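Local coordinates for N-acetylgalactosaminyltransferase 7 (Homo sapiens, PDB 6IWR), which belongs to the GalNAc-transferase family of glycosyltransferases and joins a GT-A-type domain to a ricin-type beta-trefoil lectin domain, at residues I226-A231 with E337-L342; V236-D241 with V248-P253; T263-P268 with Y361-C366; M300-V305 with S324-G329. All coordinates share one frame; numbering follows the deposited sequence.

Contact 1: residues I226-A231 with E337-L342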
loop_
_atom_site.group_PDB
_atom_site.type_symbol
_atom_site.label_atom_id
_atom_site.label_comp_id
_atom_site.label_asym_id
_atom_site.label_seq_id
_atom_site.Cartn_x
_atom_site.Cartn_y
_atom_site.Cartn_z
ATOM N N ILE A 226 -26.210 14.794 17.718
ATOM C CA ILE A 226 -26.139 15.237 19.108
ATOM C C ILE A 226 -25.641 16.675 19.183
ATOM O O ILE A 226 -26.164 17.493 19.955
ATOM C CB ILE A 226 -25.236 14.291 19.923
ATOM C CG1 ILE A 226 -25.841 12.878 19.975
ATOM C CG2 ILE A 226 -24.951 14.898 21.304
ATOM C CD1 ILE A 226 -24.850 11.813 20.314
ATOM N N GLY A 227 -24.595 16.992 18.417
ATOM C CA GLY A 227 -24.130 18.364 18.345
ATOM C C GLY A 227 -25.260 19.332 18.066
ATOM O O GLY A 227 -25.468 20.301 18.811
ATOM N N ALA A 228 -26.031 19.077 16.990
ATOM C CA ALA A 228 -27.166 19.952 16.700
ATOM C C ALA A 228 -28.065 20.117 17.919
ATOM O O ALA A 228 -28.652 21.184 18.122
ATOM C CB ALA A 228 -27.974 19.414 15.519
ATOM N N GLN A 229 -28.169 19.088 18.753
ATOM C CA GLN A 229 -29.129 19.137 19.846
ATOM C C GLN A 229 -28.561 19.824 21.081
ATOM O O GLN A 229 -29.296 20.491 21.819
ATOM C CB GLN A 229 -29.588 17.729 20.170
ATOM C CG GLN A 229 -30.130 17.080 18.962
ATOM C CD GLN A 229 -30.485 15.639 19.186
ATOM O OE1 GLN A 229 -29.715 14.876 19.771
ATOM N NE2 GLN A 229 -31.660 15.247 18.705
ATOM N N LYS A 230 -27.265 19.684 21.319
ATOM C CA LYS A 230 -26.639 20.297 22.477
ATOM C C LYS A 230 -26.121 21.693 22.189
ATOM O O LYS A 230 -25.671 22.370 23.119
ATOM C CB LYS A 230 -25.507 19.402 23.005
ATOM C CG LYS A 230 -26.037 18.162 23.759
ATOM C CD LYS A 230 -25.084 16.981 23.648
ATOM C CE LYS A 230 -25.376 15.933 24.704
ATOM N NZ LYS A 230 -25.797 16.588 25.979
ATOM N N ALA A 231 -26.193 22.146 20.941
ATOM C CA ALA A 231 -25.662 23.450 20.552
ATOM C C ALA A 231 -26.874 24.291 20.200
ATOM O O ALA A 231 -27.349 24.276 19.068
ATOM C CB ALA A 231 -24.687 23.355 19.392
ATOM N N GLU A 337 -32.832 25.524 12.673
ATOM C CA GLU A 337 -34.179 25.025 12.576
ATOM C C GLU A 337 -34.370 24.207 11.317
ATOM O O GLU A 337 -35.036 23.192 11.330
ATOM C CB GLU A 337 -35.152 26.188 12.594
ATOM C CG GLU A 337 -36.107 26.176 13.762
ATOM C CD GLU A 337 -37.321 27.039 13.522
ATOM O OE1 GLU A 337 -37.152 28.202 13.098
ATOM O OE2 GLU A 337 -38.443 26.555 13.762
ATOM N N PHE A 338 -33.793 24.677 10.223
ATOM C CA PHE A 338 -33.922 24.013 8.943
ATOM C C PHE A 338 -33.312 22.624 8.927
ATOM O O PHE A 338 -33.916 21.695 8.447
ATOM C CB PHE A 338 -33.271 24.865 7.875
ATOM C CG PHE A 338 -33.434 24.332 6.502
ATOM C CD1 PHE A 338 -34.682 24.154 5.967
ATOM C CD2 PHE A 338 -32.342 24.017 5.749
ATOM C CE1 PHE A 338 -34.833 23.663 4.699
ATOM C CE2 PHE A 338 -32.484 23.534 4.479
ATOM C CZ PHE A 338 -33.730 23.353 3.957
ATOM N N PHE A 339 -32.121 22.485 9.486
ATOM C CA PHE A 339 -31.555 21.176 9.747
ATOM C C PHE A 339 -32.527 20.320 10.553
ATOM O O PHE A 339 -32.747 19.148 10.235
ATOM C CB PHE A 339 -30.224 21.323 10.475
ATOM C CG PHE A 339 -29.371 20.117 10.382
ATOM C CD1 PHE A 339 -29.580 19.201 9.375
ATOM C CD2 PHE A 339 -28.363 19.892 11.301
ATOM C CE1 PHE A 339 -28.788 18.088 9.277
ATOM C CE2 PHE A 339 -27.565 18.778 11.216
ATOM C CZ PHE A 339 -27.773 17.873 10.198
ATOM N N PHE A 340 -33.143 20.887 11.598
ATOM C CA PHE A 340 -34.132 20.082 12.310
ATOM C C PHE A 340 -35.343 19.792 11.431
ATOM O O PHE A 340 -35.826 18.653 11.402
ATOM C CB PHE A 340 -34.532 20.730 13.632
ATOM C CG PHE A 340 -33.548 20.469 14.713
ATOM C CD1 PHE A 340 -33.633 19.323 15.494
ATOM C CD2 PHE A 340 -32.477 21.326 14.903
ATOM C CE1 PHE A 340 -32.683 19.054 16.474
ATOM C CE2 PHE A 340 -31.537 21.069 15.870
ATOM C CZ PHE A 340 -31.640 19.929 16.667
ATOM N N GLU A 341 -35.766 20.738 10.609
ATOM C CA GLU A 341 -36.880 20.463 9.713
ATOM C C GLU A 341 -36.532 19.303 8.773
ATOM O O GLU A 341 -37.383 18.486 8.441
ATOM C CB GLU A 341 -37.273 21.716 8.936
ATOM C CG GLU A 341 -37.920 22.778 9.809
ATOM C CD GLU A 341 -38.275 24.030 9.043
ATOM O OE1 GLU A 341 -37.361 24.663 8.481
ATOM O OE2 GLU A 341 -39.468 24.385 9.005
ATOM N N LEU A 342 -35.291 19.265 8.305
ATOM C CA LEU A 342 -34.752 18.103 7.611
ATOM C C LEU A 342 -34.696 16.948 8.603
ATOM O O LEU A 342 -34.949 15.800 8.264
ATOM C CB LEU A 342 -33.383 18.410 7.008
ATOM C CG LEU A 342 -33.356 19.041 5.610
ATOM C CD1 LEU A 342 -34.704 19.598 5.181
ATOM C CD2 LEU A 342 -32.283 20.111 5.517
#
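Ala228 and Phe340 mark the nearest backbone approach of two helices, their CA atoms 8.2 Å apart. The local axes come within 11.1 Å and run more antiparallel than parallel, at 132° between their N-to-C directions. At that spacing a small residue on one helix meets aromatic side chains from the other. The CA-CB bond of Ala228 points at the second helix, and its methyl touches two rings: CB lies 3.9 Å from Phe340 CZ and 4.3 Å from Phe339 CD2. The Phe340 ring comes in rim first. Its CZ is 3.6 Å from Ala228 O, with the oxygen in the plane of the ring, while the same oxygen also accepts a hydrogen bond from Arg336 NH2.

In the GT-A domain both helices, 219-230 and 336-342, lie against strand 236-240 of the central sheet, where Ala228 and Phe339 each rest on Leu237 and Tyr239. Towards the exposed side, Gln229 adds its aliphatic part, with CG 4.0 Å from Phe340 CZ and again at the ring edge. Beyond CG the Gln229 chain slants past the ring; its amide plane is turned only 20° from that of the ring, though CG makes the contact. Phe340 reaches across because its CG is anti to the carbonyl carbon (chi1 -81°), which swings the ring to the Ala228 side although the CA-CB bond itself does not point there.

Contact 2: residues V236-D241 with V248-P253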
loop_
_atom_site.group_PDB
_atom_site.type_symbol
_atom_site.label_atom_id
_atom_site.label_comp_id
_atom_site.label_asym_id
_atom_site.label_seq_id
_atom_site.Cartn_x
_atom_site.Cartn_y
_atom_site.Cartn_z
ATOM N N VAL A 236 -27.356 29.639 13.245
ATOM C CA VAL A 236 -26.953 28.607 12.299
ATOM C C VAL A 236 -25.919 27.713 12.956
ATOM O O VAL A 236 -25.137 28.154 13.803
ATOM C CB VAL A 236 -26.435 29.160 10.946
ATOM C CG1 VAL A 236 -26.907 30.585 10.703
ATOM C CG2 VAL A 236 -24.938 28.987 10.774
ATOM N N LEU A 237 -25.961 26.427 12.594
ATOM C CA LEU A 237 -24.927 25.469 12.963
ATOM C C LEU A 237 -23.812 25.495 11.926
ATOM O O LEU A 237 -24.082 25.470 10.725
ATOM C CB LEU A 237 -25.508 24.064 13.062
ATOM C CG LEU A 237 -26.598 23.866 14.119
ATOM C CD1 LEU A 237 -27.338 22.567 13.863
ATOM C CD2 LEU A 237 -25.939 23.872 15.524
ATOM N N ILE A 238 -22.566 25.584 12.381
ATOM C CA ILE A 238 -21.416 25.447 11.499
ATOM C C ILE A 238 -20.636 24.249 12.003
ATOM O O ILE A 238 -20.061 24.300 13.096
ATOM C CB ILE A 238 -20.524 26.696 11.465
ATOM C CG1 ILE A 238 -21.340 27.959 11.169
ATOM C CG2 ILE A 238 -19.398 26.505 10.401
ATOM C CD1 ILE A 238 -20.489 29.191 10.915
ATOM N N TYR A 239 -20.609 23.179 11.214
ATOM C CA TYR A 239 -19.815 22.010 11.563
ATOM C C TYR A 239 -18.388 22.152 11.043
ATOM O O TYR A 239 -18.161 22.654 9.939
ATOM C CB TYR A 239 -20.465 20.739 11.001
ATOM C CG TYR A 239 -21.731 20.382 11.715
ATOM C CD1 TYR A 239 -21.700 19.573 12.841
ATOM C CD2 TYR A 239 -22.960 20.878 11.279
ATOM C CE1 TYR A 239 -22.874 19.253 13.535
ATOM C CE2 TYR A 239 -24.134 20.573 11.952
ATOM C CZ TYR A 239 -24.088 19.760 13.091
ATOM O OH TYR A 239 -25.246 19.448 13.787
ATOM N N LEU A 240 -17.433 21.680 11.851
ATOM C CA LEU A 240 -15.998 21.756 11.590
ATOM C C LEU A 240 -15.317 20.492 12.097
ATOM O O LEU A 240 -15.565 20.083 13.233
ATOM C CB LEU A 240 -15.385 22.973 12.301
ATOM C CG LEU A 240 -14.937 24.201 11.501
ATOM C CD1 LEU A 240 -15.673 24.288 10.213
ATOM C CD2 LEU A 240 -15.147 25.457 12.310
ATOM N N ASP A 241 -14.450 19.889 11.268
ATOM C CA ASP A 241 -13.577 18.785 11.696
ATOM C C ASP A 241 -12.746 19.249 12.901
ATOM O O ASP A 241 -12.543 20.442 13.121
ATOM C CB ASP A 241 -12.631 18.316 10.546
ATOM C CG ASP A 241 -13.034 16.940 9.903
ATOM O OD1 ASP A 241 -14.266 16.732 9.799
ATOM O OD2 ASP A 241 -12.135 16.093 9.485
ATOM N N VAL A 248 -9.153 33.811 6.743
ATOM C CA VAL A 248 -9.592 35.111 7.261
ATOM C C VAL A 248 -10.827 35.558 6.501
ATOM O O VAL A 248 -10.952 35.347 5.290
ATOM C CB VAL A 248 -8.479 36.195 7.234
ATOM C CG1 VAL A 248 -7.083 35.608 7.371
ATOM C CG2 VAL A 248 -8.613 37.165 6.063
ATOM N N ASN A 249 -11.746 36.185 7.236
ATOM C CA ASN A 249 -13.075 36.535 6.751
ATOM C C ASN A 249 -13.760 35.333 6.111
ATOM O O ASN A 249 -14.228 35.393 4.968
ATOM C CB ASN A 249 -13.027 37.709 5.780
ATOM C CG ASN A 249 -14.397 38.214 5.450
ATOM O OD1 ASN A 249 -15.327 38.023 6.229
ATOM N ND2 ASN A 249 -14.544 38.853 4.301
ATOM N N TRP A 250 -13.823 34.227 6.870
ATOM C CA TRP A 250 -14.548 33.039 6.429
ATOM C C TRP A 250 -16.016 33.117 6.761
ATOM O O TRP A 250 -16.816 32.404 6.141
ATOM C CB TRP A 250 -14.007 31.758 7.072
ATOM C CG TRP A 250 -14.242 31.696 8.556
ATOM C CD1 TRP A 250 -13.631 32.466 9.508
ATOM C CD2 TRP A 250 -15.142 30.818 9.271
ATOM N NE1 TRP A 250 -14.078 32.113 10.764
ATOM C CE2 TRP A 250 -15.009 31.118 10.652
ATOM C CE3 TRP A 250 -16.031 29.798 8.882
ATOM C CZ2 TRP A 250 -15.737 30.451 11.645
ATOM C CZ3 TRP A 250 -16.763 29.132 9.881
ATOM C CH2 TRP A 250 -16.606 29.468 11.245
ATOM N N TYR A 251 -16.383 33.971 7.710
ATOM C CA TYR A 251 -17.695 33.896 8.323
ATOM C C TYR A 251 -18.761 34.590 7.481
ATOM O O TYR A 251 -19.831 34.022 7.229
ATOM C CB TYR A 251 -17.639 34.487 9.729
ATOM C CG TYR A 251 -18.930 34.280 10.464
ATOM C CD1 TYR A 251 -19.149 33.120 11.188
ATOM C CD2 TYR A 251 -19.967 35.233 10.398
ATOM C CE1 TYR A 251 -20.355 32.906 11.849
ATOM C CE2 TYR A 251 -21.173 35.027 11.050
ATOM C CZ TYR A 251 -21.359 33.855 11.772
ATOM O OH TYR A 251 -22.538 33.623 12.432
ATOM N N ALA A 252 -18.512 35.822 7.059
ATOM C CA ALA A 252 -19.549 36.572 6.346
ATOM C C ALA A 252 -19.918 35.914 5.020
ATOM O O ALA A 252 -21.108 35.657 4.783
ATOM C CB ALA A 252 -19.093 38.024 6.159
ATOM N N PRO A 253 -18.983 35.622 4.132
ATOM C CA PRO A 253 -19.326 34.851 2.921
ATOM C C PRO A 253 -20.133 33.587 3.210
ATOM O O PRO A 253 -21.075 33.275 2.469
ATOM C CB PRO A 253 -17.951 34.509 2.318
ATOM C CG PRO A 253 -16.914 35.195 3.198
ATOM C CD PRO A 253 -17.549 35.610 4.459
#
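Ile238, midway along strand 236-240, faces the turn that leads into helix 251-260, and the nearest backbone pair is Ile238 with Tyr251, 9.8 Å between CA atoms. Side chains bridge that distance, and Ile238 uses both of its branches. CG2 meets the benzo edge of Trp250 close to the ring plane, 3.8 Å from CZ3. The other branch sends CD1 to within 3.8 Å of Tyr251 CE1, and it touches Trp250 CZ3 as well, so this methyl sits where the two aromatic side chains converge. The indole arrives head-on from the direction opposite to Ile238. Trp250 CG stands between its backbone N and carbonyl carbon (chi1 67°), which directs the benzo edge at the strand; Tyr251 CB lies over one indole face, towards the rim.

The strand belongs to the central sheet of the GT-A domain, with 149-155 parallel on one flank and 332-335 antiparallel on the other. Ile238 and Leu240 point to the layer formed by this turn and helix. Just beyond, Asp241 begins the Asp-x-His sequence, completed by His243, that the GalNAc-transferase family probably carries in place of the usual DxD motif. Leu240 extends the packing: its CD2 is 4.4 Å from Trp250 CH2. Both buried aromatic residues have their polar ends engaged, Trp250 NE1 by Thr174 OG1, and Tyr251 OH by Leu147 O and Ser149 OG.

Contact 3: residues T263-P268 with Y361-C366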
loop_
_atom_site.group_PDB
_atom_site.type_symbol
_atom_site.label_atom_id
_atom_site.label_comp_id
_atom_site.label_asym_id
_atom_site.label_seq_id
_atom_site.Cartn_x
_atom_site.Cartn_y
_atom_site.Cartn_z
ATOM N N THR A 263 -33.309 28.208 3.769
ATOM C CA THR A 263 -33.205 26.884 3.165
ATOM C C THR A 263 -31.941 26.722 2.337
ATOM O O THR A 263 -31.804 25.725 1.624
ATOM C CB THR A 263 -34.418 26.573 2.272
ATOM O OG1 THR A 263 -34.450 27.489 1.173
ATOM C CG2 THR A 263 -35.724 26.637 3.047
ATOM N N ILE A 264 -31.042 27.686 2.380
ATOM C CA ILE A 264 -29.741 27.510 1.755
ATOM C C ILE A 264 -28.805 26.910 2.783
ATOM O O ILE A 264 -28.811 27.298 3.958
ATOM C CB ILE A 264 -29.206 28.845 1.209
ATOM C CG1 ILE A 264 -30.214 29.432 0.220
ATOM C CG2 ILE A 264 -27.833 28.672 0.562
ATOM C CD1 ILE A 264 -29.760 30.709 -0.428
ATOM N N CYS A 265 -28.043 25.914 2.361
ATOM C CA CYS A 265 -26.990 25.333 3.174
ATOM C C CYS A 265 -25.663 25.621 2.493
ATOM O O CYS A 265 -25.527 25.460 1.276
ATOM C CB CYS A 265 -27.208 23.837 3.365
ATOM S SG CYS A 265 -25.810 22.924 3.933
ATOM N N THR A 266 -24.694 26.041 3.272
ATOM C CA THR A 266 -23.497 26.661 2.750
ATOM C C THR A 266 -22.279 25.808 3.071
ATOM O O THR A 266 -22.247 25.109 4.094
ATOM C CB THR A 266 -23.379 28.050 3.345
ATOM O OG1 THR A 266 -24.015 28.956 2.444
ATOM C CG2 THR A 266 -22.025 28.436 3.406
ATOM N N VAL A 267 -21.281 25.862 2.186
ATOM C CA VAL A 267 -20.081 25.044 2.313
ATOM C C VAL A 267 -18.853 25.866 1.937
ATOM O O VAL A 267 -18.778 26.398 0.836
ATOM C CB VAL A 267 -20.144 23.777 1.441
ATOM C CG1 VAL A 267 -19.074 22.805 1.883
ATOM C CG2 VAL A 267 -21.532 23.131 1.503
ATOM N N PRO A 268 -17.879 26.009 2.827
ATOM C CA PRO A 268 -16.620 26.656 2.440
ATOM C C PRO A 268 -15.827 25.787 1.469
ATOM O O PRO A 268 -15.998 24.571 1.404
ATOM C CB PRO A 268 -15.882 26.786 3.774
ATOM C CG PRO A 268 -16.350 25.556 4.536
ATOM C CD PRO A 268 -17.818 25.412 4.169
ATOM N N TYR A 361 -29.070 15.413 -0.981
ATOM C CA TYR A 361 -30.306 15.121 -1.703
ATOM C C TYR A 361 -31.512 15.730 -0.982
ATOM O O TYR A 361 -32.319 16.425 -1.608
ATOM C CB TYR A 361 -30.472 13.612 -1.916
ATOM C CG TYR A 361 -29.257 12.941 -2.534
ATOM C CD1 TYR A 361 -28.570 13.532 -3.580
ATOM C CD2 TYR A 361 -28.794 11.722 -2.046
ATOM C CE1 TYR A 361 -27.462 12.922 -4.134
ATOM C CE2 TYR A 361 -27.691 11.100 -2.583
ATOM C CZ TYR A 361 -27.022 11.697 -3.627
ATOM O OH TYR A 361 -25.903 11.080 -4.163
ATOM N N LYS A 362 -31.626 15.531 0.344
ATOM C CA LYS A 362 -32.718 16.174 1.088
ATOM C C LYS A 362 -32.816 17.665 0.767
ATOM O O LYS A 362 -33.899 18.178 0.447
ATOM C CB LYS A 362 -32.558 15.994 2.606
ATOM C CG LYS A 362 -32.946 14.632 3.108
ATOM C CD LYS A 362 -33.467 14.650 4.529
ATOM C CE LYS A 362 -32.348 14.523 5.542
ATOM N NZ LYS A 362 -32.698 13.550 6.604
ATOM N N ILE A 363 -31.699 18.391 0.887
ATOM C CA ILE A 363 -31.771 19.838 0.714
ATOM C C ILE A 363 -32.277 20.171 -0.685
ATOM O O ILE A 363 -33.177 21.007 -0.869
ATOM C CB ILE A 363 -30.406 20.484 0.972
ATOM C CG1 ILE A 363 -30.071 20.422 2.446
ATOM C CG2 ILE A 363 -30.415 21.901 0.472
ATOM C CD1 ILE A 363 -28.665 20.904 2.752
ATOM N N TRP A 364 -31.692 19.530 -1.692
ATOM C CA TRP A 364 -31.985 19.905 -3.064
ATOM C C TRP A 364 -33.397 19.490 -3.455
ATOM O O TRP A 364 -34.175 20.306 -3.970
ATOM C CB TRP A 364 -30.961 19.274 -3.996
ATOM C CG TRP A 364 -29.723 20.072 -4.213
ATOM C CD1 TRP A 364 -28.440 19.664 -4.002
ATOM C CD2 TRP A 364 -29.639 21.398 -4.745
ATOM N NE1 TRP A 364 -27.562 20.643 -4.366
ATOM C CE2 TRP A 364 -28.263 21.725 -4.821
ATOM C CE3 TRP A 364 -30.587 22.335 -5.182
ATOM C CZ2 TRP A 364 -27.810 22.967 -5.277
ATOM C CZ3 TRP A 364 -30.146 23.556 -5.649
ATOM C CH2 TRP A 364 -28.762 23.864 -5.700
ATOM N N GLN A 365 -33.751 18.227 -3.215
ATOM C CA GLN A 365 -35.028 17.715 -3.674
ATOM C C GLN A 365 -36.204 18.235 -2.871
ATOM O O GLN A 365 -37.343 18.131 -3.334
ATOM C CB GLN A 365 -35.022 16.195 -3.649
ATOM C CG GLN A 365 -34.183 15.592 -4.753
ATOM C CD GLN A 365 -34.032 14.107 -4.582
ATOM O OE1 GLN A 365 -35.002 13.357 -4.733
ATOM N NE2 GLN A 365 -32.822 13.670 -4.238
ATOM N N CYS A 366 -35.977 18.813 -1.700
ATOM C CA CYS A 366 -37.082 19.320 -0.909
ATOM C C CYS A 366 -37.149 20.831 -0.934
ATOM O O CYS A 366 -37.788 21.427 -0.061
ATOM C CB CYS A 366 -37.005 18.797 0.525
ATOM S SG CYS A 366 -36.973 16.968 0.569
#
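Cys265 and Ile363 make the heart of this buried contact, where a helix lies against an inner strand of the GT-A sheet. The CA-CB bonds of the two residues point at each other's segment. Ile363 leads with CD1, which sits 3.3 Å from Cys265 CB and 3.7 Å from Cys265 SG, so one methyl reaches both side-chain atoms of Cys265. It gets there because the isoleucine chain is stretched out, with CD1 anti to CA (chi2 174°). The other branch turns towards the start of the strand, where CG2 lies 4.2 Å from Thr263 O. Here, just before the strand begins, the backbones are nearest, with Thr263 CA 7.6 Å from Ile363 CA.

Cys265 is held in place by the sheet: its backbone is hydrogen-bonded to Lys369 and Leu371 of the parallel neighbour, strand 369-373. That strand follows helix 355-365 directly in the chain, and the helix contains the end of the Trp-Gly-Gly-Glu-Asn region recognisable in GalNAc-transferases.

Further out, the helix is fixed by polar and covalent links of its own. Lys362 NZ forms a salt bridge with Glu358 OE2 one turn earlier and also bonds to Leu344 O. Within the helix, Gln365 N is 2.8 Å from Tyr361 O. Cys366, the first residue to leave helical geometry, is tied down by the disulfide between its SG and Cys447 SG.

Contact 4: residues M300-V305 with S324-G329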
loop_
_atom_site.group_PDB
_atom_site.type_symbol
_atom_site.label_atom_id
_atom_site.label_comp_id
_atom_site.label_asym_id
_atom_site.label_seq_id
_atom_site.Cartn_x
_atom_site.Cartn_y
_atom_site.Cartn_z
ATOM N N MET A 300 -21.471 5.476 -5.419
ATOM C CA MET A 300 -21.656 6.512 -4.413
ATOM C C MET A 300 -20.346 6.872 -3.713
ATOM O O MET A 300 -20.345 7.248 -2.544
ATOM C CB MET A 300 -22.724 6.134 -3.386
ATOM C CG MET A 300 -23.242 7.361 -2.657
ATOM S SD MET A 300 -24.528 7.107 -1.417
ATOM C CE MET A 300 -26.008 7.527 -2.305
ATOM N N LEU A 301 -19.229 6.762 -4.420
ATOM C CA LEU A 301 -17.980 7.323 -3.941
ATOM C C LEU A 301 -17.918 8.809 -4.280
ATOM O O LEU A 301 -18.244 9.226 -5.397
ATOM C CB LEU A 301 -16.787 6.598 -4.553
ATOM C CG LEU A 301 -16.759 5.114 -4.201
ATOM C CD1 LEU A 301 -15.492 4.515 -4.765
ATOM C CD2 LEU A 301 -16.906 4.887 -2.680
ATOM N N TRP A 302 -17.505 9.597 -3.297
ATOM C CA TRP A 302 -17.336 11.027 -3.463
ATOM C C TRP A 302 -16.377 11.351 -4.606
ATOM O O TRP A 302 -15.317 10.739 -4.723
ATOM C CB TRP A 302 -16.816 11.593 -2.145
ATOM C CG TRP A 302 -16.279 12.946 -2.253
ATOM C CD1 TRP A 302 -14.962 13.304 -2.312
ATOM C CD2 TRP A 302 -17.035 14.155 -2.329
ATOM N NE1 TRP A 302 -14.861 14.666 -2.414
ATOM C CE2 TRP A 302 -16.120 15.210 -2.431
ATOM C CE3 TRP A 302 -18.401 14.448 -2.314
ATOM C CZ2 TRP A 302 -16.520 16.531 -2.520
ATOM C CZ3 TRP A 302 -18.795 15.765 -2.406
ATOM C CH2 TRP A 302 -17.856 16.789 -2.506
ATOM N N LYS A 303 -16.743 12.333 -5.431
ATOM C CA LYS A 303 -15.961 12.763 -6.587
ATOM C C LYS A 303 -16.105 14.276 -6.746
ATOM O O LYS A 303 -17.091 14.876 -6.297
ATOM C CB LYS A 303 -16.425 12.083 -7.892
ATOM C CG LYS A 303 -16.301 10.564 -7.968
ATOM C CD LYS A 303 -14.867 10.083 -8.113
ATOM C CE LYS A 303 -14.803 8.549 -8.135
ATOM N NZ LYS A 303 -13.392 8.020 -8.070
ATOM N N ARG A 304 -15.129 14.904 -7.403
ATOM C CA ARG A 304 -15.196 16.343 -7.644
ATOM C C ARG A 304 -15.084 16.634 -9.136
ATOM O O ARG A 304 -14.287 16.014 -9.842
ATOM C CB ARG A 304 -14.106 17.096 -6.862
ATOM C CG ARG A 304 -14.274 16.998 -5.345
ATOM C CD ARG A 304 -13.034 17.517 -4.594
ATOM N NE ARG A 304 -12.983 18.983 -4.524
ATOM C CZ ARG A 304 -12.110 19.750 -5.177
ATOM N NH1 ARG A 304 -11.185 19.192 -5.960
ATOM N NH2 ARG A 304 -12.158 21.075 -5.042
ATOM N N VAL A 305 -15.889 17.572 -9.623
ATOM C CA VAL A 305 -15.830 17.899 -11.045
ATOM C C VAL A 305 -15.712 19.409 -11.188
ATOM O O VAL A 305 -16.162 20.159 -10.313
ATOM C CB VAL A 305 -17.047 17.356 -11.814
ATOM C CG1 VAL A 305 -17.197 15.845 -11.611
ATOM C CG2 VAL A 305 -18.307 18.125 -11.415
ATOM N N SER A 324 -23.488 23.362 -5.787
ATOM C CA SER A 324 -22.925 22.029 -5.844
ATOM C C SER A 324 -24.026 20.982 -5.665
ATOM O O SER A 324 -24.956 21.195 -4.883
ATOM C CB SER A 324 -21.858 21.831 -4.765
ATOM O OG SER A 324 -21.399 20.482 -4.768
ATOM N N PRO A 325 -23.962 19.848 -6.366
ATOM C CA PRO A 325 -24.965 18.804 -6.111
ATOM C C PRO A 325 -24.795 18.137 -4.751
ATOM O O PRO A 325 -25.779 17.613 -4.206
ATOM C CB PRO A 325 -24.754 17.803 -7.260
ATOM C CG PRO A 325 -23.885 18.515 -8.269
ATOM C CD PRO A 325 -23.037 19.469 -7.445
ATOM N N ALA A 326 -23.585 18.156 -4.184
ATOM C CA ALA A 326 -23.301 17.498 -2.915
ATOM C C ALA A 326 -22.153 18.218 -2.205
ATOM O O ALA A 326 -21.441 19.035 -2.799
ATOM C CB ALA A 326 -22.946 16.024 -3.134
ATOM N N MET A 327 -21.959 17.883 -0.926
ATOM C CA MET A 327 -20.857 18.384 -0.116
ATOM C C MET A 327 -19.952 17.221 0.288
ATOM O O MET A 327 -20.378 16.063 0.320
ATOM C CB MET A 327 -21.392 19.098 1.136
ATOM C CG MET A 327 -22.250 18.143 1.963
ATOM S SD MET A 327 -22.476 18.573 3.701
ATOM C CE MET A 327 -23.747 19.814 3.522
ATOM N N ALA A 328 -18.688 17.521 0.592
ATOM C CA ALA A 328 -17.812 16.466 1.094
ATOM C C ALA A 328 -18.353 15.895 2.395
ATOM O O ALA A 328 -18.332 14.679 2.598
ATOM C CB ALA A 328 -16.388 16.986 1.287
ATOM N N GLY A 329 -18.858 16.754 3.285
ATOM C CA GLY A 329 -19.597 16.292 4.448
ATOM C C GLY A 329 -19.160 16.803 5.807
ATOM O O GLY A 329 -19.992 16.976 6.702
#
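Trp302 supplies one whole side of this contact, laying its indole against the loop 324-329 that leads towards strand 332-335 of the GT-A domain. Trp302 opens strand 302-306, which pairs with 292-296 in a two-stranded antiparallel sheet; Trp302 CA and Ala328 CA are 7.1 Å apart.

The aromatic interaction is a CH-pi contact. Ala328 CA stands over one face of the six-membered ring, 3.7 Å from its centroid and 13° off the normal. With CG anti to the backbone N (chi1 165°), the indole extends from its strand to the loop.

Apolar packing adds to it at two points on the ring. Ala328 CB is 3.8 Å from Trp302 CZ2, and Ala326 CB is 4.2 Å from Trp302 CZ3, with the Ala326 carbonyl carbon at the ring edge.

Backbone polar atoms also border the ring: Met327 O approaches Trp302 CZ3 obliquely, at 3.2 Å, and its hydrogen-bond partner is Asn356 ND2 of helix 355-365. Where the loop starts, Ser324 OG accepts a hydrogen bond from Gly294 N, on the strand that pairs with 302-306.

How the contacts relate
The helices of contact 1 pack on strand 236-240 through Leu237 and Tyr239, with Ala228 CB 3.6 Å from Leu237 CD1, while contact 2 uses Ile238 and Leu240, which point the other way. Contact 1 continues into contact 3, where Leu342 CD2 is 3.8 Å from Ile363 CG1 and Phe338 packs on Thr263. Contacts 3 and 4 meet through a probable hydrogen bond of 2.7 Å from Trp364 NE1 to Ser324 O, and Cys265 SG touches Met327 CE. Contacts 2 and 4 do not touch, their centres about 19 Å apart, and neither coordinates the bound manganese ion: the side chain of Leu240 is about 11 Å from it and that of Ala328 about 10 Å.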